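Local coordinates for LPG0439 HIT-related domain-containing protein (Legionella pneumophila subsp. pneumophila, PDB 5L0L), which is of unknown function but carries a HIT-related domain, and so may bind and turn over nucleotides or related phosphate compounds, as HIT-family proteins do, at residues Lys2-His8 with Val115-Glu121; Ser100-Asn105 with Leu158-Asn162. All blocks are in the same frame, centred on the assembly; numbering follows the deposited sequence.

Interaction 1: residues Lys2-His8 with Val115-Glu121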
ATOM      1  N   LYS A   2      -0.943   3.055  25.278  1.00 47.13           N
ATOM      2  CA  LYS A   2      -2.045   3.427  24.391  1.00 42.00           C
ATOM      3  C   LYS A   2      -2.293   2.337  23.345  1.00 38.04           C
ATOM      4  O   LYS A   2      -3.429   2.133  22.960  1.00 36.32           O
ATOM      5  CB  LYS A   2      -1.775   4.766  23.698  1.00 42.29           C
ATOM      6  CG  LYS A   2      -1.745   5.971  24.632  1.00 45.78           C
ATOM      7  CD  LYS A   2      -3.124   6.432  25.113  1.00 46.16           C
ATOM      8  CE  LYS A   2      -4.018   6.885  23.952  1.00 43.57           C
ATOM      9  NZ  LYS A   2      -5.353   7.380  24.389  1.00 43.75           N
ATOM     10  N   LYS A   3      -1.242   1.651  22.903  1.00 36.15           N
ATOM     11  CA  LYS A   3      -1.343   0.551  21.927  1.00 35.43           C
ATOM     12  C   LYS A   3      -1.009  -0.800  22.564  1.00 35.44           C
ATOM     13  O   LYS A   3       0.077  -0.943  23.102  1.00 36.94           O
ATOM     14  CB  LYS A   3      -0.372   0.819  20.777  1.00 36.43           C
ATOM     15  CG  LYS A   3      -0.504  -0.141  19.612  1.00 36.88           C
ATOM     16  CD  LYS A   3       0.219   0.377  18.367  1.00 38.53           C
ATOM     17  CE  LYS A   3       1.669  -0.028  18.350  1.00 41.53           C
ATOM     18  NZ  LYS A   3       2.208   0.078  16.964  1.00 44.62           N
ATOM     19  N   GLU A   4      -1.940  -1.755  22.539  1.00 33.45           N
ATOM     20  CA  GLU A   4      -1.759  -3.064  23.182  1.00 34.69           C
ATOM     21  C   GLU A   4      -1.977  -4.189  22.183  1.00 31.76           C
ATOM     22  O   GLU A   4      -2.779  -4.056  21.238  1.00 29.03           O
ATOM     23  CB  GLU A   4      -2.733  -3.281  24.347  1.00 37.88           C
ATOM     24  CG  GLU A   4      -2.569  -2.317  25.546  1.00 43.03           C
ATOM     25  CD  GLU A   4      -1.387  -2.593  26.480  1.00 49.05           C
ATOM     26  OE1 GLU A   4      -1.086  -3.773  26.816  1.00 53.12           O
ATOM     27  OE2 GLU A   4      -0.750  -1.594  26.935  1.00 53.81           O
ATOM     28  N   PHE A   5      -1.269  -5.290  22.409  1.00 31.64           N
ATOM     29  CA  PHE A   5      -1.391  -6.491  21.592  1.00 31.34           C
ATOM     30  C   PHE A   5      -2.125  -7.591  22.334  1.00 32.26           C
ATOM     31  O   PHE A   5      -1.776  -7.924  23.478  1.00 33.80           O
ATOM     32  CB  PHE A   5      -0.018  -6.969  21.182  1.00 32.31           C
ATOM     33  CG  PHE A   5       0.681  -6.025  20.261  1.00 32.44           C
ATOM     34  CD1 PHE A   5       0.472  -6.093  18.887  1.00 31.54           C
ATOM     35  CD2 PHE A   5       1.526  -5.037  20.763  1.00 34.02           C
ATOM     36  CE1 PHE A   5       1.121  -5.218  18.027  1.00 32.81           C
ATOM     37  CE2 PHE A   5       2.173  -4.146  19.906  1.00 35.01           C
ATOM     38  CZ  PHE A   5       1.974  -4.236  18.535  1.00 34.42           C
ATOM     39  N   LEU A   6      -3.127  -8.174  21.682  1.00 31.64           N
ATOM     40  CA  LEU A   6      -3.841  -9.314  22.243  1.00 33.96           C
ATOM     41  C   LEU A   6      -2.890 -10.490  22.479  1.00 36.62           C
ATOM     42  O   LEU A   6      -2.018 -10.778  21.651  1.00 35.39           O
ATOM     43  CB  LEU A   6      -4.975  -9.766  21.319  1.00 33.00           C
ATOM     44  CG  LEU A   6      -5.958 -10.799  21.892  1.00 34.52           C
ATOM     45  CD1 LEU A   6      -6.897 -10.165  22.907  1.00 36.36           C
ATOM     46  CD2 LEU A   6      -6.746 -11.477  20.783  1.00 34.37           C
ATOM     47  N   LYS A   7      -3.044 -11.138  23.627  1.00 41.47           N
ATOM     48  CA  LYS A   7      -2.356 -12.414  23.906  1.00 45.59           C
ATOM     49  C   LYS A   7      -3.408 -13.493  23.811  1.00 45.15           C
ATOM     50  O   LYS A   7      -4.379 -13.468  24.565  1.00 45.29           O
ATOM     51  CB  LYS A   7      -1.710 -12.422  25.296  1.00 51.74           C
ATOM     52  CG  LYS A   7      -0.276 -11.895  25.356  1.00 56.38           C
ATOM     53  CD  LYS A   7      -0.232 -10.371  25.349  1.00 57.80           C
ATOM     54  CE  LYS A   7       1.152  -9.820  25.004  1.00 60.51           C
ATOM     55  NZ  LYS A   7       1.096  -8.341  24.796  1.00 59.29           N
ATOM     56  N   HIS A   8      -3.222 -14.419  22.873  1.00 45.56           N
ATOM     57  CA  HIS A   8      -4.234 -15.424  22.550  1.00 47.08           C
ATOM     58  C   HIS A   8      -3.658 -16.618  21.767  1.00 48.05           C
ATOM     59  O   HIS A   8      -2.734 -16.467  20.975  1.00 46.61           O
ATOM     60  CB  HIS A   8      -5.372 -14.789  21.748  1.00 46.51           C
ATOM     61  CG  HIS A   8      -6.560 -15.685  21.584  1.00 48.78           C
ATOM     62  ND1 HIS A   8      -6.769 -16.448  20.453  1.00 49.67           N
ATOM     63  CD2 HIS A   8      -7.583 -15.968  22.423  1.00 51.21           C
ATOM     64  CE1 HIS A   8      -7.881 -17.147  20.596  1.00 50.57           C
ATOM     65  NE2 HIS A   8      -8.393 -16.873  21.781  1.00 52.72           N
ATOM     66  N   VAL A 115      -7.530   2.936  24.566  1.00 25.85           N
ATOM     67  CA  VAL A 115      -6.580   1.916  24.185  1.00 25.56           C
ATOM     68  C   VAL A 115      -6.948   1.344  22.797  1.00 24.30           C
ATOM     69  O   VAL A 115      -8.114   1.032  22.524  1.00 23.39           O
ATOM     70  CB  VAL A 115      -6.528   0.779  25.231  1.00 26.25           C
ATOM     71  CG1 VAL A 115      -5.655  -0.379  24.762  1.00 26.66           C
ATOM     72  CG2 VAL A 115      -6.040   1.301  26.584  1.00 27.69           C
ATOM     73  N   THR A 116      -5.927   1.247  21.947  1.00 24.13           N
ATOM     74  CA  THR A 116      -6.018   0.609  20.646  1.00 24.07           C
ATOM     75  C   THR A 116      -5.499  -0.831  20.816  1.00 24.33           C
ATOM     76  O   THR A 116      -4.359  -1.037  21.262  1.00 25.51           O
ATOM     77  CB  THR A 116      -5.169   1.365  19.608  1.00 24.91           C
ATOM     78  OG1 THR A 116      -5.667   2.702  19.431  1.00 25.03           O
ATOM     79  CG2 THR A 116      -5.175   0.649  18.281  1.00 25.02           C
ATOM     80  N   LEU A 117      -6.337  -1.815  20.494  1.00 23.81           N
ATOM     81  CA  LEU A 117      -6.005  -3.216  20.678  1.00 24.02           C
ATOM     82  C   LEU A 117      -5.698  -3.858  19.312  1.00 23.79           C
ATOM     83  O   LEU A 117      -6.479  -3.681  18.381  1.00 22.74           O
ATOM     84  CB  LEU A 117      -7.191  -3.939  21.309  1.00 24.42           C
ATOM     85  CG  LEU A 117      -7.018  -5.434  21.618  1.00 25.54           C
ATOM     86  CD1 LEU A 117      -5.843  -5.634  22.569  1.00 26.91           C
ATOM     87  CD2 LEU A 117      -8.301  -6.040  22.169  1.00 26.67           C
ATOM     88  N   ILE A 118      -4.575  -4.570  19.224  1.00 24.47           N
ATOM     89  CA  ILE A 118      -4.093  -5.202  17.979  1.00 25.14           C
ATOM     90  C   ILE A 118      -4.271  -6.697  18.161  1.00 25.44           C
ATOM     91  O   ILE A 118      -3.612  -7.312  19.025  1.00 25.39           O
ATOM     92  CB  ILE A 118      -2.602  -4.918  17.744  1.00 26.61           C
ATOM     93  CG1 ILE A 118      -2.308  -3.412  17.764  1.00 27.87           C
ATOM     94  CG2 ILE A 118      -2.102  -5.564  16.434  1.00 27.02           C
ATOM     95  CD1 ILE A 118      -3.091  -2.623  16.772  1.00 28.02           C
ATOM     96  N   GLY A 119      -5.160  -7.275  17.360  1.00 25.58           N
ATOM     97  CA  GLY A 119      -5.515  -8.670  17.430  1.00 26.84           C
ATOM     98  C   GLY A 119      -6.898  -8.846  17.998  1.00 28.18           C
ATOM     99  O   GLY A 119      -7.338  -8.049  18.822  1.00 28.34           O
ATOM    100  N   SER A 120      -7.592  -9.879  17.534  1.00 29.72           N
ATOM    101  CA  SER A 120      -8.892 -10.276  18.081  1.00 32.38           C
ATOM    102  C   SER A 120      -8.943 -11.797  18.192  1.00 35.25           C
ATOM    103  O   SER A 120      -8.134 -12.503  17.593  1.00 33.93           O
ATOM    104  CB  SER A 120     -10.064  -9.799  17.205  1.00 32.86           C
ATOM    105  OG  SER A 120     -10.130 -10.507  15.970  1.00 33.25           O
ATOM    106  N   GLU A 121      -9.934 -12.269  18.940  1.00 40.66           N
ATOM    107  CA  GLU A 121     -10.176 -13.699  19.167  1.00 45.43           C
ATOM    108  C   GLU A 121     -10.466 -14.399  17.832  1.00 45.32           C
ATOM    109  O   GLU A 121      -9.979 -15.505  17.596  1.00 46.03           O
ATOM    110  CB  GLU A 121     -11.374 -13.916  20.113  1.00 51.37           C
ATOM    111  CG  GLU A 121     -11.369 -13.163  21.451  1.00 55.43           C
ATOM    112  CD  GLU A 121     -10.679 -13.915  22.579  1.00 60.48           C
ATOM    113  OE1 GLU A 121     -11.291 -14.846  23.158  1.00 64.98           O
ATOM    114  OE2 GLU A 121      -9.531 -13.548  22.912  1.00 64.15           O
TER
HETATM  115  O   HOH W   1      -4.819   4.413  21.408  1.00 22.39           O
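Phe5 and Ile118 make the tight half of this contact. Their side chains run side by side and point the same way: CD1 of the Phe5 ring reaches the branched CB of Ile118 at 3.5 Å, and CE1 of the ring is 3.6 Å from Ile118 CG2. The ring gets there because CG of Phe5 stands anti to its own carbonyl carbon (chi1 -66°), which brings its end closer to Ile118 than its CB direction suggests. Lys3 and Thr116 project from the same face, which packs on the second subunit: Leu95 of that chain meets Lys3, and its Ile96 meets Thr116 and Ile118. Between the backbones, strand 3-5 pairs in parallel with strand 115-118 as the edge strand of a small mixed sheet whose third member is 107-110. Four hydrogen bonds join the pair, alternating in direction: Thr116 N to Lys2 O, Glu4 N to Thr116 O, Ile118 N to Glu4 O, and Leu6 N to Ile118 O. At the start of the pairing a water donates to Lys2 O and accepts from Thr116 OG1. Glu4 and Leu117 share the other, looser face. There CG of Glu4 rests on Val115 CG1 at 3.7 Å before the chain bends at chi2 and carries the carboxylate away from Val115, while Leu117 CD1 curls back to 3.8 Å from Leu6 N. Beyond the strands Leu6 still packs, its CD2 lying 3.4 Å from Ser120 C. The last touch is exposed: OE2 of Glu121 comes to 3.1 Å from the ring carbon CD2 of His8, with ring and carboxylate planes 65° apart, and the His8 ring also makes an edge-to-face contact with Tyr10.

Interaction 2: residues Ser100-Asn105 with Leu158-Asn162. With SO4 (sulfate ion), chain C.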
ATOM      1  N   SER A 100      -3.134  -1.869  -0.598  1.00 12.79           N
ATOM      2  CA  SER A 100      -3.296  -1.242   0.720  1.00 12.98           C
ATOM      3  C   SER A 100      -2.848  -2.190   1.821  1.00 13.15           C
ATOM      4  O   SER A 100      -3.229  -3.379   1.819  1.00 13.06           O
ATOM      5  CB  SER A 100      -4.756  -0.870   1.011  1.00 13.04           C
ATOM      6  OG  SER A 100      -5.327   0.094   0.141  1.00 13.15           O
ATOM      7  N   GLN A 101      -2.061  -1.668   2.768  1.00 13.55           N
ATOM      8  CA  GLN A 101      -1.829  -2.321   4.061  1.00 13.95           C
ATOM      9  C   GLN A 101      -2.696  -1.621   5.102  1.00 14.00           C
ATOM     10  O   GLN A 101      -2.553  -0.400   5.354  1.00 13.91           O
ATOM     11  CB  GLN A 101      -0.367  -2.230   4.459  1.00 14.54           C
ATOM     12  CG  GLN A 101      -0.087  -2.810   5.861  1.00 15.07           C
ATOM     13  CD  GLN A 101       1.384  -2.923   6.170  1.00 15.65           C
ATOM     14  OE1 GLN A 101       1.857  -2.370   7.202  1.00 17.18           O
ATOM     15  NE2 GLN A 101       2.117  -3.465   5.287  1.00 15.67           N
ATOM     16  N   LEU A 102      -3.650  -2.359   5.655  1.00 14.09           N
ATOM     17  CA  LEU A 102      -4.664  -1.776   6.529  1.00 14.44           C
ATOM     18  C   LEU A 102      -4.646  -2.484   7.869  1.00 14.65           C
ATOM     19  O   LEU A 102      -4.052  -1.980   8.817  1.00 14.61           O
ATOM     20  CB  LEU A 102      -6.046  -1.778   5.858  1.00 14.62           C
ATOM     21  CG  LEU A 102      -6.185  -1.040   4.540  1.00 14.71           C
ATOM     22  CD1 LEU A 102      -7.646  -1.055   4.056  1.00 14.99           C
ATOM     23  CD2 LEU A 102      -5.702   0.399   4.563  1.00 14.84           C
ATOM     24  N   GLY A 103      -5.274  -3.650   7.952  1.00 14.86           N
ATOM     25  CA  GLY A 103      -5.419  -4.351   9.233  1.00 15.22           C
ATOM     26  C   GLY A 103      -6.619  -3.949  10.076  1.00 15.48           C
ATOM     27  O   GLY A 103      -6.678  -4.354  11.252  1.00 15.85           O
ATOM     28  N   ASN A 104      -7.596  -3.220   9.509  1.00 15.62           N
ATOM     29  CA  ASN A 104      -8.729  -2.738  10.297  1.00 16.14           C
ATOM     30  C   ASN A 104      -9.525  -3.873  10.954  1.00 16.96           C
ATOM     31  O   ASN A 104     -10.066  -3.712  12.073  1.00 17.08           O
ATOM     32  CB  ASN A 104      -9.689  -1.951   9.446  1.00 15.97           C
ATOM     33  CG  ASN A 104      -9.060  -0.694   8.870  1.00 15.63           C
ATOM     34  OD1 ASN A 104      -8.338   0.045   9.562  1.00 15.39           O
ATOM     35  ND2 ASN A 104      -9.293  -0.489   7.595  1.00 15.45           N
ATOM     36  N   ASN A 105      -9.591  -5.007  10.261  1.00 17.59           N
ATOM     37  CA  ASN A 105     -10.397  -6.114  10.771  1.00 19.07           C
ATOM     38  C   ASN A 105      -9.773  -6.872  11.935  1.00 19.87           C
ATOM     39  O   ASN A 105     -10.412  -7.785  12.441  1.00 21.50           O
ATOM     40  CB  ASN A 105     -10.757  -7.076   9.635  1.00 19.21           C
ATOM     41  CG  ASN A 105     -11.673  -6.440   8.633  1.00 19.76           C
ATOM     42  OD1 ASN A 105     -12.370  -5.465   8.930  1.00 19.81           O
ATOM     43  ND2 ASN A 105     -11.704  -6.998   7.436  1.00 20.32           N
ATOM     44  N   LEU A 158     -12.378  -2.037   0.222  1.00 16.96           N
ATOM     45  CA  LEU A 158     -11.912  -3.373   0.600  1.00 17.20           C
ATOM     46  C   LEU A 158     -12.806  -4.077   1.629  1.00 18.24           C
ATOM     47  O   LEU A 158     -12.624  -5.277   1.850  1.00 17.89           O
ATOM     48  CB  LEU A 158     -10.450  -3.354   1.081  1.00 16.84           C
ATOM     49  CG  LEU A 158      -9.455  -2.956  -0.010  1.00 16.50           C
ATOM     50  CD1 LEU A 158      -8.097  -2.676   0.601  1.00 16.52           C
ATOM     51  CD2 LEU A 158      -9.312  -3.991  -1.135  1.00 16.24           C
ATOM     52  N   ILE A 159     -13.742  -3.331   2.223  1.00 19.69           N
ATOM     53  CA  ILE A 159     -14.813  -3.815   3.086  1.00 21.58           C
ATOM     54  C   ILE A 159     -14.270  -4.031   4.491  1.00 23.10           C
ATOM     55  O   ILE A 159     -13.534  -4.985   4.732  1.00 24.96           O
ATOM     56  CB  ILE A 159     -15.519  -5.128   2.634  1.00 22.33           C
ATOM     57  CG1 ILE A 159     -15.919  -5.129   1.173  1.00 22.14           C
ATOM     58  CG2 ILE A 159     -16.784  -5.356   3.492  1.00 23.33           C
ATOM     59  CD1 ILE A 159     -16.799  -3.974   0.731  1.00 22.47           C
ATOM     60  N   ALA A 160     -14.579  -3.130   5.410  1.00 21.48           N
ATOM     61  CA  ALA A 160     -14.238  -3.302   6.816  1.00 21.57           C
ATOM     62  C   ALA A 160     -15.404  -4.012   7.512  1.00 22.42           C
ATOM     63  O   ALA A 160     -16.554  -3.734   7.195  1.00 22.54           O
ATOM     64  CB  ALA A 160     -13.999  -1.932   7.449  1.00 21.20           C
ATOM     65  N   LYS A 161     -15.120  -4.933   8.425  1.00 23.68           N
ATOM     66  CA  LYS A 161     -16.185  -5.580   9.232  1.00 26.55           C
ATOM     67  C   LYS A 161     -16.955  -4.583  10.087  1.00 26.31           C
ATOM     68  O   LYS A 161     -18.169  -4.678  10.226  1.00 26.56           O
ATOM     69  CB  LYS A 161     -15.590  -6.651  10.144  1.00 29.39           C
ATOM     70  CG  LYS A 161     -15.198  -7.871   9.355  1.00 32.63           C
ATOM     71  CD  LYS A 161     -14.565  -8.974  10.192  1.00 35.51           C
ATOM     72  CE  LYS A 161     -13.930  -9.970   9.230  1.00 38.02           C
ATOM     73  NZ  LYS A 161     -13.819 -11.347   9.778  1.00 41.76           N
ATOM     74  N   ASN A 162     -16.225  -3.635  10.660  1.00 25.67           N
ATOM     75  CA  ASN A 162     -16.787  -2.556  11.472  1.00 27.09           C
ATOM     76  C   ASN A 162     -17.084  -1.337  10.569  1.00 26.57           C
ATOM     77  O   ASN A 162     -16.189  -0.761   9.946  1.00 24.51           O
ATOM     78  CB  ASN A 162     -15.779  -2.226  12.576  1.00 28.39           C
ATOM     79  CG  ASN A 162     -16.314  -1.284  13.633  1.00 31.41           C
ATOM     80  OD1 ASN A 162     -17.448  -0.810  13.558  1.00 33.76           O
ATOM     81  ND2 ASN A 162     -15.474  -0.988  14.636  1.00 32.87           N
TER
HETATM   82  S   SO4 C 401      -7.741  -6.105   6.737  1.00 23.22           S
HETATM   83  O1  SO4 C 401      -7.480  -7.567   6.587  1.00 29.90           O
HETATM   84  O2  SO4 C 401      -8.068  -5.992   8.153  1.00 24.66           O
HETATM   85  O3  SO4 C 401      -6.468  -5.567   6.273  1.00 21.79           O
HETATM   86  O4  SO4 C 401      -8.897  -6.054   5.831  1.00 23.57           O
HETATM   87  O   HOH W   2     -13.252  -3.607  10.751  1.00 19.60           O
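Asn105 holds Lys161 through its side-chain carbonyl, and its side chain is the one to follow. CB lies 3.3 Å from O2 of the bound sulfate, so the side chain starts out against the anion. With CG turned to the side of the backbone N (chi1 -66°), the amide is carried toward 158-162. OD1 then receives the backbone N-H of Lys161 at 2.8 Å in a nearly straight bond (173° at the hydrogen), with the donor tilted 33° from the carbonyl plane. A water 2.7 Å from OD1 also accepts from Asn162 N and probably donates to OD1, which would add a water-mediated link to the direct bond. ND2, the other branch, sits 3.4 Å from sulfate O4, with Ile159 O farther off at 3.8 Å. Past this point Lys161 lays its chain alongside the amide, CG being 3.7 Å from Asn105 OD1.

The sulfate, probably from the crystallisation liquor, is held by backbone N-H groups: Gly103 N donates to O3 and Asn105 N to O2, and His128 and His130 add their NE2 atoms. Two histidines separated by one residue, beside a main-chain anion site, resemble the phosphate-binding centre of HIT proteins, so the sulfate may mark where a substrate phosphate would sit. At the other end of the contact, Leu158 CD1 fits against Ser100 CB and Leu102 CD1, 3.8 Å from the latter. Leu158 also leans on His130 and Trp132 of strand 128-134, next to strand 96-101 in the six-stranded antiparallel sheet. Strand 96-101 is the sheet's outermost within the chain and pairs antiparallel with a strand of the second subunit, so the loop between strand 128-134 and helix 176-194 folds back over a sheet that runs on across the dimer.

How the interactions relate
From the N terminus, the chain first lays down 2-8, passes through three strands and the helix 73-92, and reaches 100-105 at the end of strand 96-101. Strand 107-110 follows, and then 115-121 returns to 2-8, closing a loop of 106 residues in interaction 1. The chain goes on through strand 128-134 to 158-162, which meets 100-105 and closes the shorter loop of interaction 2. The segments alternate, so the two loops cross. Interaction 1 joins the N-terminal strand to the small mixed sheet; interaction 2 ties a late loop to the edge of the large sheet. Their centres are about 16 Å apart, and both touch the second subunit.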